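Local coordinates for protein RsfP (Uncultured bacterium, PDB 4GLJ) that probably catalyses the phosphate-dependent cleavage of methylthioadenosine to adenine and 5-methylthioribose 1-phosphate, and binds the dye rhodamine B in this crystal, at residues A[170-175]-A[194-199]; A[95-100]-A[198-203]; A[112-117]-A[216-221]. All blocks are in the same frame, centred on the assembly; numbering follows the deposited sequence. Where two conformers were deposited one is given.

Contact 1: residues A[170-175]-A[194-199]; sequences TYVCIE and DIIGMT. With RHB (N-[9-(2-carboxyphenyl)-6-(diethylamino)-3H-xanthen-3-ylidene]-N-ethylethanaminium), chain C; PO4 (phosphate ion), chain D.
Y171 has a chi1 of 177°, which swings CG away from its own N and carries the phenol over G197, where OH accepts the N-H of T199 (N to OH 3.3 Å) and also bonds N200 N just beyond. I195 turns CG1 between its own N and carbonyl carbon (chi1 61°), which sends CD1 at about a right angle against the ring carbon CD2 of Y171, 3.9 Å away. G197 has no side chain, so the phenol can lie close above its backbone, its N offset toward the ring's rim.

Backbone bonds such as V172 N to I195 O (2.9 Å) and G197 N to V172 O (3.0 Å) make the strands parallel neighbours, joined through helix 182-190 as a beta-alpha-beta unit. At their start the D194 carboxylate accepts the N-H of T170 on its anti lone pair (OD1 to N 2.8 Å).

On the other face the beta-branched V172 and I196 lie side by side, while CG2 of I174 meets CD1 of I196 at 3.7 Å. The extended M198 side chain crosses I174 at a slant, its CG 3.9 Å from I174 CG1, and both side chains border an ethyl group of rhodamine B.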
# COMPACT_ATOMS: atom_id res chain seq x y z
N THR A 170 8.18 7.55 17.13
CA THR A 170 7.32 6.88 16.15
C THR A 170 8.14 6.11 15.12
O THR A 170 9.02 6.72 14.49
CB THR A 170 6.41 7.88 15.44
OG1 THR A 170 5.53 8.41 16.42
CG2 THR A 170 5.59 7.16 14.36
N TYR A 171 7.87 4.79 14.97
CA TYR A 171 8.56 3.88 14.03
C TYR A 171 7.71 3.79 12.79
O TYR A 171 6.55 3.39 12.85
CB TYR A 171 8.65 2.47 14.67
CG TYR A 171 9.27 1.30 13.87
CD1 TYR A 171 8.61 0.72 12.73
CD2 TYR A 171 10.43 0.67 14.33
CE1 TYR A 171 9.16 -0.42 12.05
CE2 TYR A 171 10.95 -0.48 13.66
CZ TYR A 171 10.32 -1.00 12.53
OH TYR A 171 10.90 -2.16 11.96
N VAL A 172 8.28 4.15 11.62
CA VAL A 172 7.49 3.95 10.39
C VAL A 172 8.05 2.66 9.77
O VAL A 172 9.25 2.53 9.59
CB VAL A 172 7.54 5.16 9.42
CG1 VAL A 172 8.97 5.48 9.05
CG2 VAL A 172 6.80 4.80 8.11
N CYS A 173 7.15 1.74 9.37
CA CYS A 173 7.55 0.47 8.82
C CYS A 173 7.25 0.52 7.34
O CYS A 173 6.11 0.67 6.98
CB CYS A 173 6.73 -0.65 9.42
SG CYS A 173 7.56 -2.28 9.12
N ILE A 174 8.27 0.24 6.52
CA ILE A 174 8.08 0.25 5.07
C ILE A 174 8.25 -1.16 4.57
O ILE A 174 8.76 -2.08 5.29
CB ILE A 174 9.07 1.24 4.38
CG1 ILE A 174 10.55 0.76 4.56
CG2 ILE A 174 8.82 2.71 4.84
CD1 ILE A 174 11.51 1.45 3.57
N GLU A 175 7.82 -1.36 3.33
CA GLU A 175 7.82 -2.69 2.73
C GLU A 175 9.27 -3.18 2.47
O GLU A 175 9.54 -4.33 2.74
CB GLU A 175 7.02 -2.66 1.39
CG GLU A 175 6.88 -4.03 0.72
CD GLU A 175 6.25 -5.05 1.70
OE1 GLU A 175 5.15 -4.76 2.21
OE2 GLU A 175 6.81 -6.17 2.00
N ASP A 194 10.20 9.08 13.51
CA ASP A 194 11.53 9.32 14.09
C ASP A 194 12.57 8.30 13.64
O ASP A 194 13.75 8.62 13.54
CB ASP A 194 11.38 9.26 15.62
CG ASP A 194 10.47 10.37 16.15
OD1 ASP A 194 9.42 10.07 16.77
OD2 ASP A 194 10.78 11.58 15.87
N ILE A 195 12.12 7.08 13.41
CA ILE A 195 12.95 5.96 12.98
C ILE A 195 12.15 5.15 11.93
O ILE A 195 10.92 5.19 11.91
CB ILE A 195 13.37 5.07 14.16
CG1 ILE A 195 12.14 4.46 14.88
CG2 ILE A 195 14.27 5.89 15.13
CD1 ILE A 195 12.43 3.52 16.06
N ILE A 196 12.89 4.43 11.10
CA ILE A 196 12.40 3.66 10.00
C ILE A 196 12.92 2.25 10.03
O ILE A 196 14.16 1.99 10.11
CB ILE A 196 12.69 4.38 8.64
CG1 ILE A 196 12.18 3.51 7.44
CG2 ILE A 196 14.16 4.73 8.47
CD1 ILE A 196 11.80 4.41 6.28
N GLY A 197 12.02 1.30 9.89
CA GLY A 197 12.46 -0.09 9.82
C GLY A 197 11.55 -0.84 8.82
O GLY A 197 10.73 -0.21 8.17
N MET A 198 11.75 -2.17 8.66
CA MET A 198 10.99 -2.92 7.62
C MET A 198 10.24 -4.08 8.21
O MET A 198 9.60 -4.85 7.45
CB MET A 198 11.97 -3.40 6.54
CG MET A 198 12.73 -2.25 5.86
SD MET A 198 13.75 -2.87 4.52
CE MET A 198 14.48 -1.35 3.98
N THR A 199 10.35 -4.28 9.53
CA THR A 199 9.88 -5.61 10.04
C THR A 199 8.80 -5.58 11.17
O THR A 199 8.12 -6.62 11.37
CB THR A 199 11.08 -6.46 10.61
OG1 THR A 199 11.75 -5.66 11.62
CG2 THR A 199 12.05 -6.79 9.55
O2 RHB C . 22.94 2.92 7.51
C26 RHB C . 23.87 2.09 7.56
C19 RHB C . 23.45 0.64 7.53
C14 RHB C . 22.16 0.35 7.17
C15 RHB C . 21.73 -0.97 7.13
C16 RHB C . 22.58 -2.02 7.49
C17 RHB C . 23.88 -1.73 7.88
C18 RHB C . 24.30 -0.40 7.90
C9 RHB C . 21.23 1.42 6.74
C8 RHB C . 21.72 2.52 5.88
C13 RHB C . 23.07 2.54 5.55
C12 RHB C . 23.58 3.57 4.78
C11 RHB C . 22.74 4.58 4.31
N1 RHB C . 23.36 5.58 3.51
C35 RHB C . 24.03 4.98 2.34
C36 RHB C . 25.54 4.94 2.50
C22 RHB C . 22.43 6.63 3.05
C23 RHB C . 22.70 6.99 1.60
C10 RHB C . 21.37 4.56 4.65
C7 RHB C . 20.84 3.52 5.44
O1 RHB C . 19.48 3.46 5.81
C1 RHB C . 18.96 2.43 6.60
C2 RHB C . 19.79 1.40 7.08
C6 RHB C . 17.60 2.37 6.96
C5 RHB C . 17.17 1.29 7.76
C4 RHB C . 18.01 0.30 8.23
C3 RHB C . 19.34 0.35 7.88
N2 RHB C . 15.84 1.14 8.08
C24 RHB C . 15.22 1.64 6.87
C25 RHB C . 14.20 0.62 6.46
C33 RHB C . 15.56 -0.29 7.98
C34 RHB C . 16.27 -1.08 9.07
O3 RHB C . 25.08 2.44 7.66
P PO4 D . 15.26 -6.04 11.51
O1 PO4 D . 15.96 -5.75 10.21
O2 PO4 D . 16.36 -5.84 12.53
O3 PO4 D . 14.16 -5.05 11.59
O4 PO4 D . 14.74 -7.47 11.60

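Contact 2: residues A[95-100]-A[198-203]; sequences SVSAVG and MTNMPE. With RHB (N-[9-(2-carboxyphenyl)-6-(diethylamino)-3H-xanthen-3-ylidene]-N-ethylethanaminium), chain C; PO4 (phosphate ion), chain D.
T199 comes up to S97 with its hydroxyl, OG1 to OG 3.9 Å, where the loop after strand 195-197 passes strand 92-101 in the central mixed sheet of this phosphorylase-superfamily domain. The T199 hydroxyl bonds to phosphate O3 at a distance so short that its exact length is doubtful. The phosphate is gripped from the strand as well: A98 N donates almost straight to its O2 (2.9 Å, 174°). S22 N, R64 NH1 and H65 NE2 bond to it too; the ion is probably from the crystallisation liquor, but its place beside the dye is consistent with a substrate phosphate site in an enzyme expected to use phosphate.

N200 carries the contact. Its CG sits anti to the carbonyl carbon (chi1 -75°), presenting the amide to two serines whose CB atoms both point toward it. ND2 donates to S97 OG (2.8 Å), S97 OG donates to S95 OG (3.0 Å), and S95 OG donates back to N200 OD1 (2.7 Å), closing a circuit of bonds. Asparagine suits this place because it donates and accepts at once, and the small serines do the same without bulk. With T216 OG1 also bonded to OD1, the amide's rotation is fixed in a buried setting.

Further along helix 200-209, E203 OE2 makes a salt bridge to R64, which also bonds the phosphate, and OE1 bonds Y214, so E203 would position the arginine from the second shell. Toward the serines the approach is looser, with E203 OE1 3.8 Å from S95 OG.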
# COMPACT_ATOMS: atom_id res chain seq x y z
N SER A 95 10.92 -7.19 20.69
CA SER A 95 11.42 -7.25 19.30
C SER A 95 12.67 -6.35 19.29
O SER A 95 12.66 -5.20 19.76
CB SER A 95 10.37 -6.56 18.38
OG SER A 95 11.08 -6.02 17.24
N VAL A 96 13.73 -6.86 18.75
CA VAL A 96 14.96 -6.14 18.73
C VAL A 96 15.29 -5.90 17.29
O VAL A 96 15.50 -6.88 16.56
CB VAL A 96 16.10 -6.90 19.43
CG1 VAL A 96 17.35 -6.02 19.35
CG2 VAL A 96 15.72 -7.25 20.90
N SER A 97 15.23 -4.64 16.85
CA SER A 97 15.27 -4.32 15.42
C SER A 97 16.23 -3.20 15.03
O SER A 97 16.30 -2.17 15.73
CB SER A 97 13.89 -3.86 15.02
OG SER A 97 13.07 -4.97 15.25
N ALA A 98 16.90 -3.38 13.88
CA ALA A 98 17.83 -2.37 13.38
C ALA A 98 16.94 -1.33 12.69
O ALA A 98 15.96 -1.70 11.97
CB ALA A 98 18.81 -2.96 12.36
N VAL A 99 17.24 -0.05 12.92
CA VAL A 99 16.45 1.01 12.28
C VAL A 99 17.36 2.11 11.75
O VAL A 99 18.56 2.24 12.10
CB VAL A 99 15.40 1.68 13.23
CG1 VAL A 99 14.34 0.65 13.63
CG2 VAL A 99 16.11 2.41 14.40
N GLY A 100 16.79 2.87 10.83
CA GLY A 100 17.42 4.10 10.39
C GLY A 100 16.87 5.26 11.15
O GLY A 100 15.71 5.26 11.54
N MET A 198 11.75 -2.17 8.66
CA MET A 198 10.99 -2.92 7.62
C MET A 198 10.24 -4.08 8.21
O MET A 198 9.60 -4.85 7.45
CB MET A 198 11.97 -3.40 6.54
CG MET A 198 12.73 -2.25 5.86
SD MET A 198 13.75 -2.87 4.52
CE MET A 198 14.48 -1.35 3.98
N THR A 199 10.35 -4.28 9.53
CA THR A 199 9.88 -5.61 10.04
C THR A 199 8.80 -5.58 11.17
O THR A 199 8.12 -6.62 11.37
CB THR A 199 11.08 -6.46 10.61
OG1 THR A 199 11.75 -5.66 11.62
CG2 THR A 199 12.05 -6.79 9.55
N ASN A 200 8.67 -4.48 11.92
CA ASN A 200 7.84 -4.55 13.11
C ASN A 200 6.33 -4.47 12.81
O ASN A 200 5.52 -4.72 13.69
CB ASN A 200 8.33 -3.57 14.19
CG ASN A 200 9.64 -4.10 14.88
OD1 ASN A 200 9.78 -3.98 16.07
ND2 ASN A 200 10.50 -4.85 14.13
N MET A 201 5.98 -4.22 11.55
CA MET A 201 4.62 -4.48 11.03
C MET A 201 4.75 -5.54 9.95
O MET A 201 5.58 -5.40 9.07
CB MET A 201 3.99 -3.20 10.47
CG MET A 201 3.62 -2.17 11.54
SD MET A 201 2.12 -2.76 12.39
CE MET A 201 1.80 -1.40 13.51
N PRO A 202 3.93 -6.60 9.98
CA PRO A 202 2.69 -6.70 10.78
C PRO A 202 2.92 -7.37 12.15
O PRO A 202 1.95 -7.62 12.83
CB PRO A 202 1.79 -7.59 9.90
CG PRO A 202 2.81 -8.54 9.30
CD PRO A 202 3.96 -7.63 8.91
N GLU A 203 4.19 -7.58 12.52
CA GLU A 203 4.53 -8.33 13.79
C GLU A 203 3.80 -7.73 14.98
O GLU A 203 3.19 -8.50 15.76
CB GLU A 203 6.02 -8.28 14.00
CG GLU A 203 6.65 -9.45 14.70
CD GLU A 203 8.17 -9.32 14.71
OE1 GLU A 203 8.67 -8.45 15.50
OE2 GLU A 203 8.87 -9.98 13.89
O2 RHB C . 22.94 2.92 7.51
C26 RHB C . 23.87 2.09 7.56
C19 RHB C . 23.45 0.64 7.53
C14 RHB C . 22.16 0.35 7.17
C15 RHB C . 21.73 -0.97 7.13
C16 RHB C . 22.58 -2.02 7.49
C17 RHB C . 23.88 -1.73 7.88
C18 RHB C . 24.30 -0.40 7.90
C9 RHB C . 21.23 1.42 6.74
C8 RHB C . 21.72 2.52 5.88
C13 RHB C . 23.07 2.54 5.55
C12 RHB C . 23.58 3.57 4.78
C11 RHB C . 22.74 4.58 4.31
N1 RHB C . 23.36 5.58 3.51
C35 RHB C . 24.03 4.98 2.34
C36 RHB C . 25.54 4.94 2.50
C22 RHB C . 22.43 6.63 3.05
C23 RHB C . 22.70 6.99 1.60
C10 RHB C . 21.37 4.56 4.65
C7 RHB C . 20.84 3.52 5.44
O1 RHB C . 19.48 3.46 5.81
C1 RHB C . 18.96 2.43 6.60
C2 RHB C . 19.79 1.40 7.08
C6 RHB C . 17.60 2.37 6.96
C5 RHB C . 17.17 1.29 7.76
C4 RHB C . 18.01 0.30 8.23
C3 RHB C . 19.34 0.35 7.88
N2 RHB C . 15.84 1.14 8.08
C24 RHB C . 15.22 1.64 6.87
C25 RHB C . 14.20 0.62 6.46
C33 RHB C . 15.56 -0.29 7.98
C34 RHB C . 16.27 -1.08 9.07
O3 RHB C . 25.08 2.44 7.66
P PO4 D . 15.26 -6.04 11.51
O1 PO4 D . 15.96 -5.75 10.21
O2 PO4 D . 16.36 -5.84 12.53
O3 PO4 D . 14.16 -5.05 11.59
O4 PO4 D . 14.74 -7.47 11.60

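Contact 3: residues A[112-117]-A[216-221]; sequences VIPDQM and TLALVT. With RHB (N-[9-(2-carboxyphenyl)-6-(diethylamino)-3H-xanthen-3-ylidene]-N-ethylethanaminium), chain C.
V112 sets its CG2 methyl against CG2 of V220, 3.7 Å away, on the sheet face that also carries A218. Here strand 111-119 runs antiparallel to strand 213-221, whose other neighbour, strand 92-101, is parallel to it; the contact is thus an antiparallel join within the mixed central sheet. V112 and A218 form a hydrogen-bonded pair, V112 N giving to A218 O (2.9 Å) and A218 N to V112 O (2.8 Å). The methyl of A218 is small enough to sit 4.2 Å from V112 CB and still meet V99 of the adjoining strand 92-101 and I195 of strand 195-197, while V112, branched at CB, suits an extended strand and spreads as far as V220.

I113 and L217 meet next along the strands. I113 bends back through both torsions (chi1 -48°, chi2 -56°), so that its CD1 approaches L217 CD1 to 3.3 Å, tighter than ordinary methyl contact. Branched aliphatic side chains suit this buried spot, and L217 also packs on V252 of helix 237-263.

P114, with no N-H to give, adds no backbone bond and instead lays its ring across T216, the side chains at about a right angle and CG 4.0 Å from T216 CB. T216 is amphipathic enough for this: its CB packs on the proline while OG1 bonds N200. The chain then turns a corner at D115, and Q116 and M117 go on to bond the second subunit, through A183 N and T181 OG1 of that copy. A water bridges the strands here, giving a hydrogen to P114 O and accepting one from T216 N, each at 2.8 Å.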
# COMPACT_ATOMS: atom_id res chain seq x y z
N VAL A 112 16.40 3.29 20.71
CA VAL A 112 15.18 4.00 20.69
C VAL A 112 14.10 3.00 21.11
O VAL A 112 14.03 1.85 20.64
CB VAL A 112 14.87 4.57 19.27
CG1 VAL A 112 13.53 5.30 19.29
CG2 VAL A 112 15.96 5.59 18.87
N ILE A 113 13.26 3.44 22.03
CA ILE A 113 12.11 2.61 22.45
C ILE A 113 10.83 3.34 21.96
O ILE A 113 10.31 4.23 22.64
CB ILE A 113 12.02 2.46 24.03
CG1 ILE A 113 13.39 2.09 24.61
CG2 ILE A 113 10.91 1.47 24.43
CD1 ILE A 113 13.95 0.86 24.00
N PRO A 114 10.37 2.99 20.80
CA PRO A 114 9.23 3.80 20.26
C PRO A 114 7.94 3.53 21.03
O PRO A 114 7.82 2.48 21.72
CB PRO A 114 9.12 3.28 18.81
CG PRO A 114 9.71 1.88 18.87
CD PRO A 114 10.90 2.05 19.81
N ASP A 115 7.02 4.49 21.00
CA ASP A 115 5.75 4.23 21.60
C ASP A 115 4.69 4.19 20.48
O ASP A 115 3.55 3.79 20.74
CB ASP A 115 5.41 5.28 22.68
CG ASP A 115 5.27 6.70 22.12
OD1 ASP A 115 5.90 7.06 21.09
OD2 ASP A 115 4.51 7.48 22.69
N GLN A 116 5.05 4.59 19.23
CA GLN A 116 4.02 4.60 18.20
C GLN A 116 4.60 3.97 16.97
O GLN A 116 5.84 3.84 16.84
CB GLN A 116 3.54 6.05 17.92
CG GLN A 116 2.46 6.56 18.93
CD GLN A 116 1.19 5.67 18.86
OE1 GLN A 116 0.86 5.18 17.80
NE2 GLN A 116 0.54 5.40 20.01
N MET A 117 3.73 3.70 16.00
CA MET A 117 4.16 3.02 14.77
C MET A 117 3.24 3.46 13.67
O MET A 117 2.05 3.83 13.94
CB MET A 117 3.96 1.52 14.89
CG MET A 117 4.89 0.87 15.86
SD MET A 117 4.48 -0.86 15.97
CE MET A 117 5.59 -1.58 14.77
N THR A 216 9.27 -2.75 21.35
CA THR A 216 10.42 -2.81 20.41
C THR A 216 11.62 -2.12 21.07
O THR A 216 11.48 -1.05 21.63
CB THR A 216 10.06 -2.09 19.09
OG1 THR A 216 9.03 -2.88 18.42
CG2 THR A 216 11.29 -2.02 18.15
N LEU A 217 12.75 -2.79 21.02
CA LEU A 217 14.03 -2.14 21.29
C LEU A 217 14.73 -1.88 19.90
O LEU A 217 15.19 -2.82 19.25
CB LEU A 217 14.90 -3.07 22.16
CG LEU A 217 16.35 -2.63 22.44
CD1 LEU A 217 16.29 -1.35 23.27
CD2 LEU A 217 17.12 -3.71 23.19
N ALA A 218 14.72 -0.62 19.45
CA ALA A 218 15.27 -0.27 18.12
C ALA A 218 16.73 0.15 18.27
O ALA A 218 17.08 0.90 19.18
CB ALA A 218 14.43 0.82 17.49
N LEU A 219 17.55 -0.33 17.36
CA LEU A 219 18.97 -0.06 17.35
C LEU A 219 19.27 0.79 16.11
O LEU A 219 19.09 0.36 14.99
CB LEU A 219 19.73 -1.39 17.21
CG LEU A 219 19.24 -2.55 18.10
CD1 LEU A 219 20.14 -3.77 17.90
CD2 LEU A 219 19.25 -2.09 19.56
N VAL A 220 19.68 2.01 16.35
CA VAL A 220 19.98 2.95 15.29
C VAL A 220 21.27 2.58 14.60
O VAL A 220 22.39 2.57 15.18
CB VAL A 220 19.99 4.42 15.80
CG1 VAL A 220 20.26 5.32 14.60
CG2 VAL A 220 18.65 4.78 16.51
N THR A 221 21.14 2.26 13.33
CA THR A 221 22.31 1.80 12.60
C THR A 221 22.85 2.87 11.67
O THR A 221 24.01 2.81 11.22
CB THR A 221 22.09 0.51 11.82
OG1 THR A 221 20.89 0.62 11.05
CG2 THR A 221 22.00 -0.69 12.77
O2 RHB C . 22.94 2.92 7.51
C26 RHB C . 23.87 2.09 7.56
C19 RHB C . 23.45 0.64 7.53
C14 RHB C . 22.16 0.35 7.17
C15 RHB C . 21.73 -0.97 7.13
C16 RHB C . 22.58 -2.02 7.49
C17 RHB C . 23.88 -1.73 7.88
C18 RHB C . 24.30 -0.40 7.90
C9 RHB C . 21.23 1.42 6.74
C8 RHB C . 21.72 2.52 5.88
C13 RHB C . 23.07 2.54 5.55
C12 RHB C . 23.58 3.57 4.78
C11 RHB C . 22.74 4.58 4.31
N1 RHB C . 23.36 5.58 3.51
C35 RHB C . 24.03 4.98 2.34
C36 RHB C . 25.54 4.94 2.50
C22 RHB C . 22.43 6.63 3.05
C23 RHB C . 22.70 6.99 1.60
C10 RHB C . 21.37 4.56 4.65
C7 RHB C . 20.84 3.52 5.44
O1 RHB C . 19.48 3.46 5.81
C1 RHB C . 18.96 2.43 6.60
C2 RHB C . 19.79 1.40 7.08
C6 RHB C . 17.60 2.37 6.96
C5 RHB C . 17.17 1.29 7.76
C4 RHB C . 18.01 0.30 8.23
C3 RHB C . 19.34 0.35 7.88
N2 RHB C . 15.84 1.14 8.08
C24 RHB C . 15.22 1.64 6.87
C25 RHB C . 14.20 0.62 6.46
C33 RHB C . 15.56 -0.29 7.98
C34 RHB C . 16.27 -1.08 9.07
O3 RHB C . 25.08 2.44 7.66
O HOH W 1 8.88 -0.10 22.12

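From the N terminus, strand 92-101 comes first and supplies 95-100, the opening side of contact 2; strand 111-119 follows with 112-117 and opens contact 3. The chain next forms 170-175 and, after one helix, returns at 194-199 to close contact 1, a short loop that lies wholly within the span of contact 3. Contact 2 closes almost immediately at 198-203, sharing M198 and T199 with contact 1, and contact 3 closes last at 216-221, so contacts 2 and 3 cross. Contacts 1 and 3 are strand pairings of one sheet, whereas contact 2 fastens that sheet to the start of helix 200-209; all three border rhodamine B.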